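Local coordinates for glyoxalase-like domain protein (Staphylococcus aureus, PDB 3P8A) that is of unknown function but carries a glyoxalase-like domain of the VOC type, a fold that in relatives often surrounds a metal or small-molecule site, at residues Y52-N60 with E71-L81; G91-E101 with Y153-K163. All coordinates share one frame; numbering follows the deposited sequence.

Overall arrangement
Both contacts lie in the glyoxalase-like domain and follow one another along the chain without nesting or crossing. Contact 1 comes first and is local: strand 58-64 turns back into strand 69-75, and the chain then runs into helix 78-84, so residues 52-60 meet 71-81 after only ten intervening residues. Contact 2 closes a longer loop of 51 residues, bringing the connection 91-101, with helix 97-100, against the end of strand 147-155 and the loop after it. Their centres are about 17 Å apart, and both reach the same mixed sheet. They touch where Tyr-56 packs on Ala-93 and Ala-95, and Leu-81 on Ala-95 and Thr-96.

Contact 1 (Y52-N60 with E71-L81); sequences YHHKYGTFN and ELLDVENNEKL. With GOL (glycerol), chain C.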
loop_
_atom_site.group_PDB
_atom_site.type_symbol
_atom_site.label_atom_id
_atom_site.label_comp_id
_atom_site.label_asym_id
_atom_site.label_seq_id
_atom_site.Cartn_x
_atom_site.Cartn_y
_atom_site.Cartn_z
ATOM N N TYR A 52 7.551 11.692 10.364
ATOM C CA TYR A 52 6.672 11.294 11.455
ATOM C C TYR A 52 5.246 11.762 11.166
ATOM O O TYR A 52 5.047 12.890 10.709
ATOM C CB TYR A 52 7.198 11.921 12.760
ATOM C CG TYR A 52 6.459 11.561 14.031
ATOM C CD1 TYR A 52 5.539 12.442 14.603
ATOM C CD2 TYR A 52 6.769 10.399 14.734
ATOM C CE1 TYR A 52 4.922 12.155 15.824
ATOM C CE2 TYR A 52 6.145 10.093 15.941
ATOM C CZ TYR A 52 5.211 10.968 16.475
ATOM O OH TYR A 52 4.611 10.681 17.673
ATOM N N HIS A 53 4.263 10.871 11.386
ATOM C CA HIS A 53 2.843 11.145 11.213
ATOM C C HIS A 53 2.346 11.526 12.615
ATOM O O HIS A 53 2.113 10.642 13.447
ATOM C CB HIS A 53 2.085 9.903 10.669
ATOM C CG HIS A 53 2.610 9.361 9.373
ATOM N ND1 HIS A 53 3.180 8.095 9.300
ATOM C CD2 HIS A 53 2.608 9.911 8.138
ATOM C CE1 HIS A 53 3.508 7.923 8.031
ATOM N NE2 HIS A 53 3.164 8.983 7.290
ATOM N N HIS A 54 2.267 12.855 12.900
ATOM C CA HIS A 54 1.888 13.368 14.222
ATOM C C HIS A 54 0.580 12.851 14.766
ATOM O O HIS A 54 0.517 12.561 15.949
ATOM C CB HIS A 54 1.967 14.902 14.329
ATOM C CG HIS A 54 1.993 15.362 15.758
ATOM N ND1 HIS A 54 3.186 15.491 16.454
ATOM C CD2 HIS A 54 0.963 15.624 16.604
ATOM C CE1 HIS A 54 2.847 15.855 17.684
ATOM N NE2 HIS A 54 1.519 15.952 17.821
ATOM N N LYS A 55 -0.442 12.699 13.909
ATOM C CA LYS A 55 -1.765 12.194 14.300
ATOM C C LYS A 55 -1.728 10.780 14.888
ATOM O O LYS A 55 -2.532 10.468 15.770
ATOM C CB LYS A 55 -2.682 12.134 13.081
ATOM C CG LYS A 55 -3.274 13.452 12.628
ATOM C CD LYS A 55 -3.850 13.346 11.208
ATOM C CE LYS A 55 -5.043 12.424 11.071
ATOM N NZ LYS A 55 -6.245 12.927 11.796
ATOM N N TYR A 56 -0.826 9.916 14.370
ATOM C CA TYR A 56 -0.766 8.504 14.751
ATOM C C TYR A 56 0.399 8.049 15.598
ATOM O O TYR A 56 0.276 7.024 16.262
ATOM C CB TYR A 56 -0.883 7.627 13.506
ATOM C CG TYR A 56 -2.116 7.910 12.672
ATOM C CD1 TYR A 56 -3.386 7.551 13.125
ATOM C CD2 TYR A 56 -2.014 8.525 11.429
ATOM C CE1 TYR A 56 -4.525 7.818 12.366
ATOM C CE2 TYR A 56 -3.148 8.813 10.670
ATOM C CZ TYR A 56 -4.397 8.433 11.132
ATOM O OH TYR A 56 -5.503 8.679 10.365
ATOM N N GLY A 57 1.509 8.783 15.580
ATOM C CA GLY A 57 2.691 8.420 16.361
ATOM C C GLY A 57 3.596 7.424 15.655
ATOM O O GLY A 57 4.396 6.740 16.305
ATOM N N THR A 58 3.470 7.339 14.311
ATOM C CA THR A 58 4.229 6.429 13.437
ATOM C C THR A 58 5.266 7.206 12.643
ATOM O O THR A 58 5.151 8.430 12.519
ATOM C CB THR A 58 3.295 5.657 12.481
ATOM O OG1 THR A 58 2.428 6.565 11.787
ATOM C CG2 THR A 58 2.490 4.577 13.174
ATOM N N PHE A 59 6.277 6.494 12.104
ATOM C CA PHE A 59 7.327 7.048 11.238
ATOM C C PHE A 59 7.655 6.050 10.155
ATOM O O PHE A 59 7.407 4.853 10.319
ATOM C CB PHE A 59 8.601 7.426 12.025
ATOM C CG PHE A 59 9.291 6.292 12.749
ATOM C CD1 PHE A 59 8.809 5.830 13.970
ATOM C CD2 PHE A 59 10.453 5.727 12.240
ATOM C CE1 PHE A 59 9.451 4.788 14.641
ATOM C CE2 PHE A 59 11.100 4.680 12.913
ATOM C CZ PHE A 59 10.597 4.221 14.109
ATOM N N ASN A 60 8.270 6.516 9.085
ATOM C CA ASN A 60 8.558 5.636 7.959
ATOM C C ASN A 60 9.956 5.779 7.344
ATOM O O ASN A 60 10.713 6.682 7.705
ATOM C CB ASN A 60 7.429 5.780 6.884
ATOM C CG ASN A 60 7.221 7.179 6.318
ATOM O OD1 ASN A 60 7.991 8.112 6.568
ATOM N ND2 ASN A 60 6.183 7.371 5.537
ATOM N N GLU A 71 6.701 1.659 1.455
ATOM C CA GLU A 71 6.669 2.402 2.690
ATOM C C GLU A 71 6.911 1.437 3.827
ATOM O O GLU A 71 6.100 0.549 4.074
ATOM C CB GLU A 71 5.357 3.180 2.875
ATOM C CG GLU A 71 5.411 4.103 4.088
ATOM C CD GLU A 71 4.095 4.690 4.554
ATOM O OE1 GLU A 71 3.034 4.160 4.158
ATOM O OE2 GLU A 71 4.125 5.634 5.376
ATOM N N LEU A 72 8.054 1.581 4.502
ATOM C CA LEU A 72 8.353 0.770 5.680
ATOM C C LEU A 72 7.851 1.614 6.823
ATOM O O LEU A 72 8.165 2.788 6.875
ATOM C CB LEU A 72 9.847 0.492 5.825
ATOM C CG LEU A 72 10.573 -0.150 4.664
ATOM C CD1 LEU A 72 11.885 -0.614 5.123
ATOM C CD2 LEU A 72 9.777 -1.333 4.039
ATOM N N LEU A 73 7.028 1.061 7.678
ATOM C CA LEU A 73 6.352 1.815 8.720
ATOM C C LEU A 73 6.579 1.234 10.086
ATOM O O LEU A 73 6.574 0.019 10.243
ATOM C CB LEU A 73 4.822 1.879 8.361
ATOM C CG LEU A 73 3.880 2.769 9.230
ATOM C CD1 LEU A 73 4.154 4.282 9.004
ATOM C CD2 LEU A 73 2.420 2.458 8.944
ATOM N N ASP A 74 6.778 2.111 11.102
ATOM C CA ASP A 74 6.916 1.686 12.494
ATOM C C ASP A 74 6.210 2.689 13.427
ATOM O O ASP A 74 5.847 3.771 12.999
ATOM C CB ASP A 74 8.391 1.516 12.870
ATOM C CG ASP A 74 8.721 0.745 14.161
ATOM O OD1 ASP A 74 7.790 0.119 14.756
ATOM O OD2 ASP A 74 9.910 0.677 14.513
ATOM N N VAL A 75 6.027 2.318 14.687
ATOM C CA VAL A 75 5.377 3.152 15.682
ATOM C C VAL A 75 6.383 3.643 16.719
ATOM O O VAL A 75 7.106 2.841 17.318
ATOM C CB VAL A 75 4.106 2.484 16.286
ATOM C CG1 VAL A 75 4.302 0.995 16.550
ATOM C CG2 VAL A 75 3.594 3.213 17.529
ATOM N N GLU A 76 6.451 4.966 16.879
ATOM C CA GLU A 76 7.297 5.650 17.853
ATOM C C GLU A 76 6.504 5.891 19.149
ATOM O O GLU A 76 7.025 5.655 20.244
ATOM C CB GLU A 76 7.858 6.958 17.263
ATOM C CG GLU A 76 8.366 7.997 18.264
ATOM C CD GLU A 76 9.428 7.567 19.264
ATOM O OE1 GLU A 76 10.235 6.664 18.940
ATOM O OE2 GLU A 76 9.449 8.138 20.378
ATOM N N ASN A 77 5.261 6.381 19.014
ATOM C CA ASN A 77 4.373 6.675 20.138
ATOM C C ASN A 77 3.168 5.708 20.165
ATOM O O ASN A 77 2.114 6.002 19.603
ATOM C CB ASN A 77 3.952 8.160 20.125
ATOM C CG ASN A 77 3.147 8.617 21.325
ATOM O OD1 ASN A 77 2.710 7.831 22.156
ATOM N ND2 ASN A 77 2.877 9.904 21.415
ATOM N N ASN A 78 3.345 4.564 20.843
ATOM C CA ASN A 78 2.373 3.486 21.008
ATOM C C ASN A 78 1.102 3.873 21.730
ATOM O O ASN A 78 0.050 3.316 21.425
ATOM C CB ASN A 78 3.006 2.281 21.701
ATOM C CG ASN A 78 4.085 1.644 20.880
ATOM O OD1 ASN A 78 3.811 0.855 19.965
ATOM N ND2 ASN A 78 5.337 2.010 21.160
ATOM N N GLU A 79 1.202 4.732 22.751
ATOM C CA GLU A 79 0.022 5.155 23.508
ATOM C C GLU A 79 -0.915 6.015 22.631
ATOM O O GLU A 79 -2.136 5.827 22.671
ATOM C CB GLU A 79 0.381 5.824 24.853
ATOM C CG GLU A 79 1.802 6.361 24.997
ATOM C CD GLU A 79 2.941 5.358 25.097
ATOM O OE1 GLU A 79 2.951 4.551 26.056
ATOM O OE2 GLU A 79 3.838 5.401 24.223
ATOM N N LYS A 80 -0.329 6.886 21.774
ATOM C CA LYS A 80 -1.072 7.710 20.820
ATOM C C LYS A 80 -1.781 6.832 19.792
ATOM O O LYS A 80 -2.980 7.009 19.585
ATOM C CB LYS A 80 -0.144 8.721 20.123
ATOM C CG LYS A 80 -0.821 9.505 18.992
ATOM C CD LYS A 80 0.064 10.611 18.465
ATOM C CE LYS A 80 -0.057 11.909 19.240
ATOM N NZ LYS A 80 -1.461 12.400 19.307
ATOM N N LEU A 81 -1.056 5.893 19.159
ATOM C CA LEU A 81 -1.625 4.996 18.147
ATOM C C LEU A 81 -2.774 4.150 18.698
ATOM O O LEU A 81 -3.786 4.013 18.031
ATOM C CB LEU A 81 -0.526 4.109 17.538
ATOM C CG LEU A 81 -0.898 3.312 16.282
ATOM C CD1 LEU A 81 -1.241 4.218 15.096
ATOM C CD2 LEU A 81 0.238 2.395 15.895
HETATM C C1 GOL C . 4.609 7.836 2.880
HETATM O O1 GOL C . 5.068 8.742 1.972
HETATM C C2 GOL C . 3.499 8.561 3.534
HETATM O O2 GOL C . 4.043 9.010 4.758
HETATM C C3 GOL C . 2.319 7.600 3.652
HETATM O O3 GOL C . 1.974 7.255 5.020
#
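Strands 58-64 and 69-75 form an antiparallel beta hairpin, and here its open end meets the start of helix 78-84. Phe-59 and Asp-74 are a hydrogen-bonded pair, with Phe-59 N to Asp-74 O and Asp-74 N to Phe-59 O both 2.9 Å. Past them, Gly-57 O takes two donors, Glu-76 N at 2.8 Å and Asn-77 N; the second is nearly straight (174°) and lies on a lone pair. Asn-77 then caps the helix through OD1, which accepts from Lys-80 N, while the Lys-80 methylenes lie over the 54-57 turn, CD 3.2 Å from His-54 O.

With chi1 at 61°, the Phe-59 ring lies alongside the Asp-74 side chain, whose CB sits over its face 4.1 Å from the centroid, a CH-pi contact. Asp-74 OD2 is bonded to Leu-35 N. On the other face of the hairpin Leu-73 CD1 meets the edge of the His-53 ring, 3.8 Å from CE1.

Asn-60 ND2 donates to Glu-71 OE2 at 2.7 Å, on the anti side of a carboxylate turned 63° from the amide. A glycerol, probably from the crystallisation liquor, lies among His-53, Asn-60 and Glu-71: its O2 is hydrogen-bonded to His-53 NE2 (2.7 Å) and only weakly to Asn-60 ND2, and O3 donates to Glu-71 OE2. Arg-139 and Tyr-69 also bind it. This cluster is consistent with a polar site able to hold a small hydroxylated molecule.

Contact 2 (G91-E101 with Y153-K163); sequences GVAFATQIVQE and YIMNQDDDEIK
Tyr-153 and Lys-163 reach the 91-101 connection from two directions, one with a flat ring and the other with a long aliphatic chain. The Tyr-153 ring lies under the backbone of Val-92 and Ala-93: Val-92 C is above one face toward the rim, and Ala-93 N stands 4.2 Å above the plane over its centre. The peptide is tilted over that face, its carbonyl oxygen, Val-92 O, dipping to 3.3 Å from Tyr-153 CD1. The phenol oxygen receives the backbone N-H of Phe-94, with Phe-94 N to Tyr-153 OH at 3.1 Å and an angle of 165°. The same oxygen lies near the plane of the Phe-94 ring, at its edge, 3.2 Å from CD2.

Val-92 covers the root of the tyrosine. Its two methyl groups divide the work: CG2 packs 3.6 Å from Tyr-153 CB, while CG1 meets CG of the selenomethionine Met-155, whose side chain crosses at about a right angle.

Lys-163 bends at chi2 (84°) and then runs straight, its methylenes crossing the Gln-97 side chain at a slant. This brings NZ to Gly-91 O, 3.0 Å away, with the donor tilted 30° from the carbonyl plane. Lys-163 NZ also donates to two waters: water 2, 2.7 Å away, donates in turn to Gln-100 OE1, and water 1 lies between NZ, Gln-100 OE1 and Ala-93 O. Gln-100 NE2 is hydrogen-bonded to Gly-90 O. The ammonium is therefore held by a carbonyl and two waters; Glu-101, paired with Lys-108, may add a longer-range attraction.

Tyr-153 also meets the ring of Phe-166 on the neighbouring strand. In this glyoxalase-like domain, then, the residues before a short helix pack on the end of strand 147-155, and the loop after the strand reaches the helix through Lys-163.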
loop_
_atom_site.group_PDB
_atom_site.type_symbol
_atom_site.label_atom_id
_atom_site.label_comp_id
_atom_site.label_asym_id
_atom_site.label_seq_id
_atom_site.Cartn_x
_atom_site.Cartn_y
_atom_site.Cartn_z
ATOM N N GLY A 91 -10.468 3.002 13.014
ATOM C CA GLY A 91 -10.988 1.721 12.559
ATOM C C GLY A 91 -10.631 1.439 11.111
ATOM O O GLY A 91 -10.622 0.277 10.700
ATOM N N VAL A 92 -10.302 2.494 10.327
ATOM C CA VAL A 92 -9.915 2.375 8.913
ATOM C C VAL A 92 -8.475 2.806 8.573
ATOM O O VAL A 92 -7.969 2.415 7.521
ATOM C CB VAL A 92 -10.921 3.084 7.955
ATOM C CG1 VAL A 92 -12.321 2.499 8.070
ATOM C CG2 VAL A 92 -10.940 4.596 8.163
ATOM N N ALA A 93 -7.873 3.685 9.381
ATOM C CA ALA A 93 -6.564 4.292 9.066
ATOM C C ALA A 93 -5.420 3.299 8.815
ATOM O O ALA A 93 -5.383 2.234 9.440
ATOM C CB ALA A 93 -6.178 5.300 10.138
ATOM N N PHE A 94 -4.493 3.645 7.895
ATOM C CA PHE A 94 -3.363 2.770 7.595
ATOM C C PHE A 94 -2.489 2.498 8.828
ATOM O O PHE A 94 -2.121 1.349 9.048
ATOM C CB PHE A 94 -2.522 3.305 6.417
ATOM C CG PHE A 94 -1.639 4.467 6.789
ATOM C CD1 PHE A 94 -0.298 4.273 7.081
ATOM C CD2 PHE A 94 -2.169 5.747 6.928
ATOM C CE1 PHE A 94 0.505 5.347 7.485
ATOM C CE2 PHE A 94 -1.377 6.808 7.366
ATOM C CZ PHE A 94 -0.039 6.608 7.629
ATOM N N ALA A 95 -2.173 3.533 9.648
ATOM C CA ALA A 95 -1.283 3.375 10.812
ATOM C C ALA A 95 -1.826 2.468 11.925
ATOM O O ALA A 95 -1.094 1.658 12.468
ATOM C CB ALA A 95 -0.907 4.739 11.372
ATOM N N THR A 96 -3.108 2.607 12.250
ATOM C CA THR A 96 -3.793 1.878 13.302
ATOM C C THR A 96 -3.959 0.393 12.992
ATOM O O THR A 96 -4.245 -0.387 13.908
ATOM C CB THR A 96 -5.094 2.610 13.732
ATOM O OG1 THR A 96 -5.929 2.791 12.597
ATOM C CG2 THR A 96 -4.836 3.994 14.354
ATOM N N GLN A 97 -3.727 -0.022 11.713
ATOM C CA GLN A 97 -3.751 -1.432 11.293
ATOM C C GLN A 97 -2.701 -2.198 12.068
ATOM O O GLN A 97 -2.918 -3.378 12.353
ATOM C CB GLN A 97 -3.448 -1.600 9.790
ATOM C CG GLN A 97 -4.579 -1.175 8.887
ATOM C CD GLN A 97 -4.292 -1.569 7.463
ATOM O OE1 GLN A 97 -4.073 -2.746 7.143
ATOM N NE2 GLN A 97 -4.320 -0.603 6.572
ATOM N N ILE A 98 -1.588 -1.517 12.446
ATOM C CA ILE A 98 -0.473 -2.076 13.261
ATOM C C ILE A 98 -1.068 -2.638 14.567
ATOM O O ILE A 98 -0.806 -3.792 14.918
ATOM C CB ILE A 98 0.662 -1.034 13.531
ATOM C CG1 ILE A 98 1.370 -0.623 12.228
ATOM C CG2 ILE A 98 1.716 -1.588 14.535
ATOM C CD1 ILE A 98 2.383 0.601 12.388
ATOM N N VAL A 99 -1.934 -1.848 15.224
ATOM C CA VAL A 99 -2.604 -2.239 16.480
ATOM C C VAL A 99 -3.663 -3.323 16.247
ATOM O O VAL A 99 -3.658 -4.364 16.905
ATOM C CB VAL A 99 -3.222 -1.001 17.216
ATOM C CG1 VAL A 99 -3.983 -1.432 18.482
ATOM C CG2 VAL A 99 -2.136 0.004 17.573
ATOM N N GLN A 100 -4.582 -3.053 15.324
ATOM C CA GLN A 100 -5.712 -3.926 14.987
ATOM C C GLN A 100 -5.279 -5.312 14.513
ATOM O O GLN A 100 -5.980 -6.304 14.773
ATOM C CB GLN A 100 -6.603 -3.238 13.964
ATOM C CG GLN A 100 -7.436 -2.144 14.626
ATOM C CD GLN A 100 -7.833 -1.041 13.712
ATOM O OE1 GLN A 100 -7.533 -1.038 12.507
ATOM N NE2 GLN A 100 -8.533 -0.072 14.286
ATOM N N GLU A 101 -4.102 -5.385 13.854
ATOM C CA GLU A 101 -3.533 -6.642 13.407
ATOM C C GLU A 101 -2.505 -7.219 14.398
ATOM O O GLU A 101 -1.635 -7.993 14.019
ATOM C CB GLU A 101 -3.048 -6.561 11.963
ATOM C CG GLU A 101 -4.183 -6.219 11.015
ATOM C CD GLU A 101 -3.797 -5.727 9.635
ATOM O OE1 GLU A 101 -2.797 -6.230 9.075
ATOM O OE2 GLU A 101 -4.529 -4.866 9.095
ATOM N N TYR A 153 -10.623 6.475 2.760
ATOM C CA TYR A 153 -10.748 5.074 3.101
ATOM C C TYR A 153 -12.106 4.527 2.783
ATOM O O TYR A 153 -13.105 5.243 2.905
ATOM C CB TYR A 153 -10.506 4.879 4.582
ATOM C CG TYR A 153 -9.108 5.261 5.018
ATOM C CD1 TYR A 153 -8.053 4.362 4.904
ATOM C CD2 TYR A 153 -8.861 6.480 5.641
ATOM C CE1 TYR A 153 -6.770 4.693 5.326
ATOM C CE2 TYR A 153 -7.586 6.806 6.109
ATOM C CZ TYR A 153 -6.540 5.913 5.927
ATOM O OH TYR A 153 -5.296 6.192 6.405
ATOM N N ILE A 154 -12.153 3.237 2.457
ATOM C CA ILE A 154 -13.410 2.526 2.264
ATOM C C ILE A 154 -13.788 1.906 3.603
ATOM O O ILE A 154 -12.961 1.265 4.242
ATOM C CB ILE A 154 -13.283 1.469 1.145
ATOM C CG1 ILE A 154 -13.122 2.163 -0.224
ATOM C CG2 ILE A 154 -14.494 0.497 1.159
ATOM C CD1 ILE A 154 -12.639 1.253 -1.314
HETATM N N MSE A 155 -15.039 2.102 4.037
HETATM C CA MSE A 155 -15.524 1.479 5.260
HETATM C C MSE A 155 -16.617 0.436 4.928
HETATM O O MSE A 155 -17.813 0.753 4.858
HETATM C CB MSE A 155 -15.995 2.523 6.267
HETATM C CG MSE A 155 -15.884 2.039 7.678
HETATM SE SE MSE A 155 -17.412 2.616 8.663
HETATM C CE MSE A 155 -18.552 1.066 8.258
ATOM N N ASN A 156 -16.186 -0.797 4.675
ATOM C CA ASN A 156 -17.092 -1.885 4.333
ATOM C C ASN A 156 -17.921 -2.328 5.541
ATOM O O ASN A 156 -17.351 -2.705 6.569
ATOM C CB ASN A 156 -16.332 -3.056 3.703
ATOM C CG ASN A 156 -17.193 -4.127 3.070
ATOM O OD1 ASN A 156 -16.735 -5.242 2.825
ATOM N ND2 ASN A 156 -18.449 -3.823 2.779
ATOM N N GLN A 157 -19.274 -2.248 5.407
ATOM C CA GLN A 157 -20.257 -2.620 6.436
ATOM C C GLN A 157 -20.327 -4.140 6.595
ATOM O O GLN A 157 -20.661 -4.636 7.676
ATOM C CB GLN A 157 -21.640 -2.046 6.107
ATOM C CG GLN A 157 -22.220 -1.159 7.221
ATOM C CD GLN A 157 -21.819 0.300 7.136
ATOM O OE1 GLN A 157 -21.417 0.816 6.083
ATOM N NE2 GLN A 157 -21.959 1.014 8.246
ATOM N N ASP A 158 -20.005 -4.869 5.516
ATOM C CA ASP A 158 -19.935 -6.320 5.499
ATOM C C ASP A 158 -18.492 -6.711 5.915
ATOM O O ASP A 158 -17.665 -5.835 6.203
ATOM C CB ASP A 158 -20.300 -6.841 4.087
ATOM C CG ASP A 158 -21.193 -8.074 3.985
ATOM O OD1 ASP A 158 -20.741 -9.087 3.390
ATOM O OD2 ASP A 158 -22.379 -7.998 4.410
ATOM N N ASP A 159 -18.211 -8.024 5.957
ATOM C CA ASP A 159 -16.914 -8.556 6.347
ATOM C C ASP A 159 -15.831 -8.323 5.288
ATOM O O ASP A 159 -16.091 -8.438 4.082
ATOM C CB ASP A 159 -17.013 -10.070 6.624
ATOM C CG ASP A 159 -17.859 -10.476 7.815
ATOM O OD1 ASP A 159 -17.921 -9.702 8.800
ATOM O OD2 ASP A 159 -18.407 -11.592 7.792
ATOM N N ASP A 160 -14.608 -8.039 5.758
ATOM C CA ASP A 160 -13.431 -7.895 4.913
ATOM C C ASP A 160 -12.434 -8.932 5.345
ATOM O O ASP A 160 -11.985 -8.896 6.490
ATOM C CB ASP A 160 -12.768 -6.497 5.056
ATOM C CG ASP A 160 -13.537 -5.333 4.476
ATOM O OD1 ASP A 160 -13.908 -5.400 3.278
ATOM O OD2 ASP A 160 -13.715 -4.321 5.199
ATOM N N GLU A 161 -12.068 -9.862 4.454
ATOM C CA GLU A 161 -10.983 -10.772 4.781
ATOM C C GLU A 161 -9.685 -9.955 4.686
ATOM O O GLU A 161 -8.774 -10.109 5.498
ATOM C CB GLU A 161 -10.906 -11.954 3.783
ATOM C CG GLU A 161 -11.970 -13.010 4.001
ATOM C CD GLU A 161 -11.873 -13.808 5.279
ATOM O OE1 GLU A 161 -10.771 -13.857 5.879
ATOM O OE2 GLU A 161 -12.911 -14.387 5.680
ATOM N N ILE A 162 -9.648 -9.055 3.703
ATOM C CA ILE A 162 -8.496 -8.228 3.343
ATOM C C ILE A 162 -8.780 -6.785 3.624
ATOM O O ILE A 162 -9.831 -6.283 3.226
ATOM C CB ILE A 162 -8.189 -8.453 1.810
ATOM C CG1 ILE A 162 -7.847 -9.904 1.507
ATOM C CG2 ILE A 162 -7.124 -7.500 1.266
ATOM C CD1 ILE A 162 -6.695 -10.514 2.393
ATOM N N LYS A 163 -7.819 -6.088 4.251
ATOM C CA LYS A 163 -8.028 -4.671 4.530
ATOM C C LYS A 163 -8.131 -3.961 3.190
ATOM O O LYS A 163 -7.253 -4.159 2.338
ATOM C CB LYS A 163 -6.884 -4.066 5.363
ATOM C CG LYS A 163 -7.218 -2.677 5.894
ATOM C CD LYS A 163 -8.000 -2.763 7.172
ATOM C CE LYS A 163 -8.147 -1.406 7.807
ATOM N NZ LYS A 163 -8.799 -1.554 9.135
HETATM O O HOH W 1 -7.274 0.565 10.535
HETATM O O HOH W 2 -7.287 -3.264 10.630
#